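PDB 4N30: protein disulfide isomerase from Pseudomonas aeruginosa, which probably forms or rearranges disulfide bonds in other proteins, as an oxidoreductase of the DsbA family built on the thioredoxin fold. Local coordinates for residues W56-Y61 and V86-R91; P184-R189 and G201-T206. One frame throughout, in Å; residues are numbered along the deposited sequence.

Contact 1 of 2, residues W56-Y61 and V86-R91; sequences WTINEY and VNLVWR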
loop_
_atom_site.group_PDB
_atom_site.type_symbol
_atom_site.label_atom_id
_atom_site.label_comp_id
_atom_site.label_asym_id
_atom_site.label_seq_id
_atom_site.Cartn_x
_atom_site.Cartn_y
_atom_site.Cartn_z
ATOM N N TRP A 56 -8.706 -8.664 10.872
ATOM C CA TRP A 56 -7.965 -9.147 9.681
ATOM C C TRP A 56 -7.334 -7.934 9.068
ATOM O O TRP A 56 -7.904 -6.820 9.049
ATOM C CB TRP A 56 -8.953 -9.732 8.675
ATOM C CG TRP A 56 -9.506 -11.038 9.208
ATOM C CD1 TRP A 56 -8.906 -12.243 9.266
ATOM C CD2 TRP A 56 -10.806 -11.181 9.802
ATOM N NE1 TRP A 56 -9.775 -13.206 9.854
ATOM C CE2 TRP A 56 -10.939 -12.585 10.186
ATOM C CE3 TRP A 56 -11.901 -10.326 10.011
ATOM C CZ2 TRP A 56 -12.090 -13.091 10.803
ATOM C CZ3 TRP A 56 -13.103 -10.885 10.564
ATOM C CH2 TRP A 56 -13.159 -12.237 10.953
ATOM N N THR A 57 -6.143 -8.130 8.523
ATOM C CA THR A 57 -5.415 -7.045 7.815
ATOM C C THR A 57 -5.198 -7.513 6.369
ATOM O O THR A 57 -4.616 -8.599 6.140
ATOM C CB THR A 57 -4.079 -6.878 8.403
ATOM O OG1 THR A 57 -4.225 -6.238 9.695
ATOM C CG2 THR A 57 -3.133 -5.895 7.543
ATOM N N ILE A 58 -5.642 -6.690 5.426
ATOM C CA ILE A 58 -5.315 -6.876 3.990
ATOM C C ILE A 58 -4.022 -6.139 3.685
ATOM O O ILE A 58 -4.021 -4.862 3.789
ATOM C CB ILE A 58 -6.404 -6.347 3.088
ATOM C CG1 ILE A 58 -7.756 -7.079 3.309
ATOM C CG2 ILE A 58 -5.975 -6.424 1.621
ATOM C CD1 ILE A 58 -8.982 -6.478 2.612
ATOM N N ASN A 59 -2.910 -6.839 3.479
ATOM C CA ASN A 59 -1.664 -6.250 3.002
ATOM C C ASN A 59 -1.694 -6.146 1.507
ATOM O O ASN A 59 -1.817 -7.194 0.840
ATOM C CB ASN A 59 -0.456 -7.114 3.426
ATOM C CG ASN A 59 -0.279 -7.109 4.906
ATOM O OD1 ASN A 59 0.347 -6.202 5.458
ATOM N ND2 ASN A 59 -0.860 -8.110 5.577
ATOM N N GLU A 60 -1.741 -4.929 0.988
ATOM C CA GLU A 60 -1.894 -4.726 -0.466
ATOM C C GLU A 60 -0.527 -4.367 -1.035
ATOM O O GLU A 60 -0.028 -3.256 -0.796
ATOM C CB GLU A 60 -2.919 -3.575 -0.751
ATOM C CG GLU A 60 -3.024 -3.251 -2.238
ATOM C CD GLU A 60 -3.722 -1.958 -2.564
ATOM O OE1 GLU A 60 -4.094 -1.214 -1.729
ATOM O OE2 GLU A 60 -3.777 -1.704 -3.812
ATOM N N TYR A 61 0.124 -5.301 -1.678
ATOM C CA TYR A 61 1.384 -5.055 -2.355
ATOM C C TYR A 61 1.091 -4.337 -3.641
ATOM O O TYR A 61 0.393 -4.860 -4.543
ATOM C CB TYR A 61 2.138 -6.372 -2.640
ATOM C CG TYR A 61 2.711 -6.949 -1.369
ATOM C CD1 TYR A 61 4.036 -6.707 -1.024
ATOM C CD2 TYR A 61 1.923 -7.742 -0.502
ATOM C CE1 TYR A 61 4.585 -7.171 0.176
ATOM C CE2 TYR A 61 2.467 -8.228 0.714
ATOM C CZ TYR A 61 3.792 -7.954 0.963
ATOM O OH TYR A 61 4.344 -8.376 2.183
ATOM N N VAL A 86 -11.853 -5.335 9.299
ATOM C CA VAL A 86 -10.716 -5.535 8.364
ATOM C C VAL A 86 -10.026 -4.205 8.159
ATOM O O VAL A 86 -10.738 -3.164 8.020
ATOM C CB VAL A 86 -11.233 -6.076 7.019
ATOM C CG1 VAL A 86 -10.036 -6.429 6.113
ATOM C CG2 VAL A 86 -12.121 -7.308 7.230
ATOM N N ASN A 87 -8.710 -4.205 8.215
ATOM C CA ASN A 87 -7.971 -2.976 7.863
ATOM C C ASN A 87 -7.075 -3.281 6.691
ATOM O O ASN A 87 -7.086 -4.381 6.131
ATOM C CB ASN A 87 -7.276 -2.395 9.117
ATOM C CG ASN A 87 -6.178 -3.264 9.612
ATOM O OD1 ASN A 87 -5.590 -4.077 8.944
ATOM N ND2 ASN A 87 -5.862 -3.054 10.900
ATOM N N LEU A 88 -6.399 -2.236 6.238
ATOM C CA LEU A 88 -5.615 -2.272 4.983
ATOM C C LEU A 88 -4.254 -1.696 5.243
ATOM O O LEU A 88 -4.155 -0.596 5.858
ATOM C CB LEU A 88 -6.378 -1.389 3.911
ATOM C CG LEU A 88 -5.599 -1.086 2.645
ATOM C CD1 LEU A 88 -5.349 -2.361 1.812
ATOM C CD2 LEU A 88 -6.418 -0.168 1.763
ATOM N N VAL A 89 -3.191 -2.400 4.864
ATOM C CA VAL A 89 -1.847 -1.864 4.951
ATOM C C VAL A 89 -1.204 -1.839 3.623
ATOM O O VAL A 89 -1.213 -2.895 2.898
ATOM C CB VAL A 89 -0.985 -2.670 5.976
ATOM C CG1 VAL A 89 0.441 -2.166 5.946
ATOM C CG2 VAL A 89 -1.607 -2.542 7.389
ATOM N N TRP A 90 -0.748 -0.674 3.145
ATOM C CA TRP A 90 -0.085 -0.598 1.855
ATOM C C TRP A 90 1.293 -1.214 2.003
ATOM O O TRP A 90 2.037 -0.747 2.915
ATOM C CB TRP A 90 0.061 0.867 1.454
ATOM C CG TRP A 90 0.826 1.121 0.159
ATOM C CD1 TRP A 90 2.190 1.194 -0.023
ATOM C CD2 TRP A 90 0.258 1.321 -1.161
ATOM N NE1 TRP A 90 2.482 1.480 -1.302
ATOM C CE2 TRP A 90 1.351 1.584 -2.036
ATOM C CE3 TRP A 90 -1.066 1.398 -1.628
ATOM C CZ2 TRP A 90 1.161 1.871 -3.386
ATOM C CZ3 TRP A 90 -1.243 1.723 -2.969
ATOM C CH2 TRP A 90 -0.128 1.950 -3.815
ATOM N N ARG A 91 1.698 -2.102 1.127
ATOM C CA ARG A 91 3.058 -2.614 1.087
ATOM C C ARG A 91 3.638 -2.282 -0.256
ATOM O O ARG A 91 3.027 -2.440 -1.307
ATOM C CB ARG A 91 3.033 -4.146 1.294
ATOM C CG ARG A 91 2.317 -4.629 2.568
ATOM C CD ARG A 91 2.845 -4.041 3.848
ATOM N NE ARG A 91 4.090 -4.665 4.028
ATOM C CZ ARG A 91 4.294 -5.865 4.600
ATOM N NH1 ARG A 91 3.296 -6.623 5.045
ATOM N NH2 ARG A 91 5.542 -6.330 4.658
HETATM O O HOH W 1 -3.597 -4.310 12.306
#

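Contact 2 of 2, residues P184-R189 and G201-T206; sequences PTLVIR and GMADET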
loop_
_atom_site.group_PDB
_atom_site.type_symbol
_atom_site.label_atom_id
_atom_site.label_comp_id
_atom_site.label_asym_id
_atom_site.label_seq_id
_atom_site.Cartn_x
_atom_site.Cartn_y
_atom_site.Cartn_z
ATOM N N PRO A 184 -1.893 -5.552 -8.172
ATOM C CA PRO A 184 -1.850 -5.749 -6.700
ATOM C C PRO A 184 -1.836 -7.210 -6.345
ATOM O O PRO A 184 -2.431 -8.094 -7.065
ATOM C CB PRO A 184 -3.194 -5.119 -6.241
ATOM C CG PRO A 184 -4.133 -5.380 -7.436
ATOM C CD PRO A 184 -3.264 -5.174 -8.634
ATOM N N THR A 185 -1.147 -7.553 -5.295
ATOM C CA THR A 185 -1.267 -8.918 -4.695
ATOM C C THR A 185 -1.587 -8.669 -3.234
ATOM O O THR A 185 -1.038 -7.744 -2.600
ATOM C CB THR A 185 0.031 -9.686 -4.794
ATOM O OG1 THR A 185 0.240 -10.019 -6.170
ATOM C CG2 THR A 185 -0.030 -11.030 -4.011
ATOM N N LEU A 186 -2.548 -9.410 -2.712
ATOM C CA LEU A 186 -2.961 -9.303 -1.289
ATOM C C LEU A 186 -2.399 -10.407 -0.450
ATOM O O LEU A 186 -2.435 -11.535 -0.911
ATOM C CB LEU A 186 -4.484 -9.277 -1.190
ATOM C CG LEU A 186 -5.179 -8.326 -2.137
ATOM C CD1 LEU A 186 -6.712 -8.363 -1.828
ATOM C CD2 LEU A 186 -4.644 -6.886 -2.005
ATOM N N VAL A 187 -1.973 -10.059 0.734
ATOM C CA VAL A 187 -1.715 -11.082 1.777
ATOM C C VAL A 187 -2.693 -10.699 2.891
ATOM O O VAL A 187 -2.479 -9.658 3.519
ATOM C CB VAL A 187 -0.253 -11.117 2.234
ATOM C CG1 VAL A 187 -0.146 -12.118 3.430
ATOM C CG2 VAL A 187 0.674 -11.550 1.118
ATOM N N ILE A 188 -3.683 -11.567 3.148
ATOM C CA ILE A 188 -4.678 -11.247 4.182
ATOM C C ILE A 188 -4.279 -12.052 5.407
ATOM O O ILE A 188 -4.179 -13.255 5.333
ATOM C CB ILE A 188 -6.084 -11.611 3.740
ATOM C CG1 ILE A 188 -6.433 -10.945 2.393
ATOM C CG2 ILE A 188 -7.072 -11.266 4.885
ATOM C CD1 ILE A 188 -7.847 -11.210 1.883
ATOM N N ARG A 189 -4.003 -11.364 6.520
ATOM C CA ARG A 189 -3.553 -11.985 7.760
ATOM C C ARG A 189 -4.714 -11.920 8.753
ATOM O O ARG A 189 -5.345 -10.875 8.975
ATOM C CB ARG A 189 -2.352 -11.246 8.248
ATOM C CG ARG A 189 -1.843 -11.858 9.587
ATOM C CD ARG A 189 -0.462 -11.418 9.951
ATOM N NE ARG A 189 0.424 -11.591 8.792
ATOM C CZ ARG A 189 0.936 -12.723 8.307
ATOM N NH1 ARG A 189 0.714 -13.903 8.889
ATOM N NH2 ARG A 189 1.730 -12.659 7.213
ATOM N N GLY A 201 -4.077 -10.393 -7.725
ATOM C CA GLY A 201 -5.083 -9.680 -8.567
ATOM C C GLY A 201 -6.022 -8.827 -7.775
ATOM O O GLY A 201 -5.891 -8.582 -6.546
ATOM N N MET A 202 -6.894 -8.199 -8.568
ATOM C CA MET A 202 -7.948 -7.307 -8.093
ATOM C C MET A 202 -9.085 -8.063 -7.456
ATOM O O MET A 202 -10.230 -8.109 -8.007
ATOM C CB MET A 202 -8.433 -6.314 -9.161
ATOM C CG MET A 202 -7.280 -5.444 -9.678
ATOM S SD MET A 202 -7.869 -4.256 -10.941
ATOM C CE MET A 202 -8.573 -5.334 -12.124
ATOM N N ALA A 203 -8.888 -8.590 -6.258
ATOM C CA ALA A 203 -9.890 -9.462 -5.614
ATOM C C ALA A 203 -11.185 -8.689 -5.374
ATOM O O ALA A 203 -11.184 -7.670 -4.666
ATOM C CB ALA A 203 -9.313 -9.953 -4.288
ATOM N N ASP A 204 -12.311 -9.292 -5.827
ATOM C CA ASP A 204 -13.643 -8.764 -5.659
ATOM C C ASP A 204 -14.222 -9.175 -4.319
ATOM O O ASP A 204 -13.540 -9.794 -3.484
ATOM C CB ASP A 204 -14.609 -9.170 -6.805
ATOM C CG ASP A 204 -14.835 -10.595 -6.917
ATOM O OD1 ASP A 204 -14.734 -11.365 -5.971
ATOM O OD2 ASP A 204 -15.070 -11.109 -8.047
ATOM N N GLU A 205 -15.409 -8.710 -3.974
ATOM C CA GLU A 205 -15.882 -8.969 -2.617
ATOM C C GLU A 205 -16.008 -10.452 -2.362
ATOM O O GLU A 205 -15.753 -10.854 -1.213
ATOM C CB GLU A 205 -17.184 -8.254 -2.300
ATOM C CG GLU A 205 -18.374 -8.682 -3.127
ATOM C CD GLU A 205 -19.632 -7.822 -2.867
ATOM O OE1 GLU A 205 -19.653 -6.918 -1.938
ATOM O OE2 GLU A 205 -20.629 -8.096 -3.587
ATOM N N THR A 206 -16.397 -11.265 -3.348
ATOM C CA THR A 206 -16.579 -12.692 -3.141
ATOM C C THR A 206 -15.234 -13.354 -2.775
ATOM O O THR A 206 -15.114 -14.261 -1.946
ATOM C CB THR A 206 -17.167 -13.356 -4.342
ATOM O OG1 THR A 206 -18.364 -12.606 -4.642
ATOM C CG2 THR A 206 -17.426 -14.859 -4.090
#

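Contact 1 of 2, residues W56-Y61 and V86-R91
Ile58 shows how two parallel strands share their bonds: its N donates to Asn87 O (2.8 Å) and its O accepts from Val89 N (2.8 Å). The same alternation brings Asn87 N to Trp56 O, Glu60 N to Val89 O and Arg91 N to Glu60 O.

Side-chain polar contacts gather on the face of Thr57, Asn59 and Tyr61. With CG between backbone N and carbonyl carbon (chi1 68°), Asn87 turns its amide toward Thr57, whose OG1 sits 2.7 Å from Asn87 OD1 and also reaches Asn191 OD1. A water accepts from Asn87 ND2 and donates weakly to Thr57 OG1. Arg91, bent twice, donates a hydrogen bond from NH1 to Asn59 OD1 (3.0 Å), which lies in the guanidinium plane although NH1 stands above the amide plane. Arg91 CB makes a CH-pi contact over one face of the Tyr61 ring, 3.6 Å from its centroid; Tyr61 OH lies over a guanidinium face, and Asp171 forms a salt bridge with NE.

On the other face the packing is largely apolar, Ile58 CD1 meeting Val86 CG1 at 3.7 Å. Glu60 OE2 is hydrogen-bonded to Thr73 OG1 of helix 67-81, but OE1 is buried near Leu88 CD1 and Trp90 CE3 without a polar partner.

Helix 67-81 of this beta-alpha-beta unit rests on Ile58 and Leu88, helix 99-131 packs on Trp90, and helix 205-216 receives Trp56.

Contact 2 of 2, residues P184-R189 and G201-T206
The flat group that carries this contact is the carbonyl of Pro184: Gly201 N reaches Pro184 O at 2.9 Å from within the carbonyl plane, with an N-H...O angle of 148°. The pyrrolidine ring, puckered and therefore not truly flat, meets its partners through CG, which lies 3.8 Å from Gly201 O and 3.9 Å from Met202 CG. The Met202 side chain crosses this corner of the ring at a slant before bending at its thioether end.

Deeper in, Leu186 CD1 touches Ala203 CB at 3.9 Å. The leucine holds CG anti to its carbonyl carbon (chi1 -48°), which sends the branch across to the alanine. Between these two apolar touches the loop makes an inverse gamma turn centred on Met202, closed by a weak bond from Ala203 N to Gly201 O. Asp204 then stands at the N-cap of helix 205-216, where its OD1 accepts from Thr207 N.

Pro184, preceded by a cis peptide bond, is the cis-proline characteristic of the thioredoxin fold. It packs on Phe68 and Tyr72 of helix 67-81 and touches the residues of a probable CxxC redox pair, Cys66 and Cys69. Tyr72 OH is bonded to Ala203 O as well.

A single backbone hydrogen bond thus continues the antiparallel pairing of strands 185-190 and 196-200 to the cis-proline, whereas the side-chain contacts across the segments are apolar. The backbone of Gly201 would press any CB against the carbonyl O of the preceding residue, reason enough for a glycine at this point.

From the N terminus, contact 1 closes the first loop, returning strand 86-92 to strand 56-62 after helix 67-81. A long helical region, 99-131 through 162-177, then separates it from contact 2, which closes the short hairpin of strands 185-190 and 196-200 where the chain leaves for helix 205-216. The two loops run in series and neither nest nor cross. What unites them is the sheet: strands 56-62 and 185-190 are antiparallel neighbours, and Asn59 N lies 2.9 Å from Val187 O in a probable hydrogen bond. Helices 67-81 and 205-216 each pack against both contacts on one face of the sheet, while helix 162-177 reaches the other through Asp171.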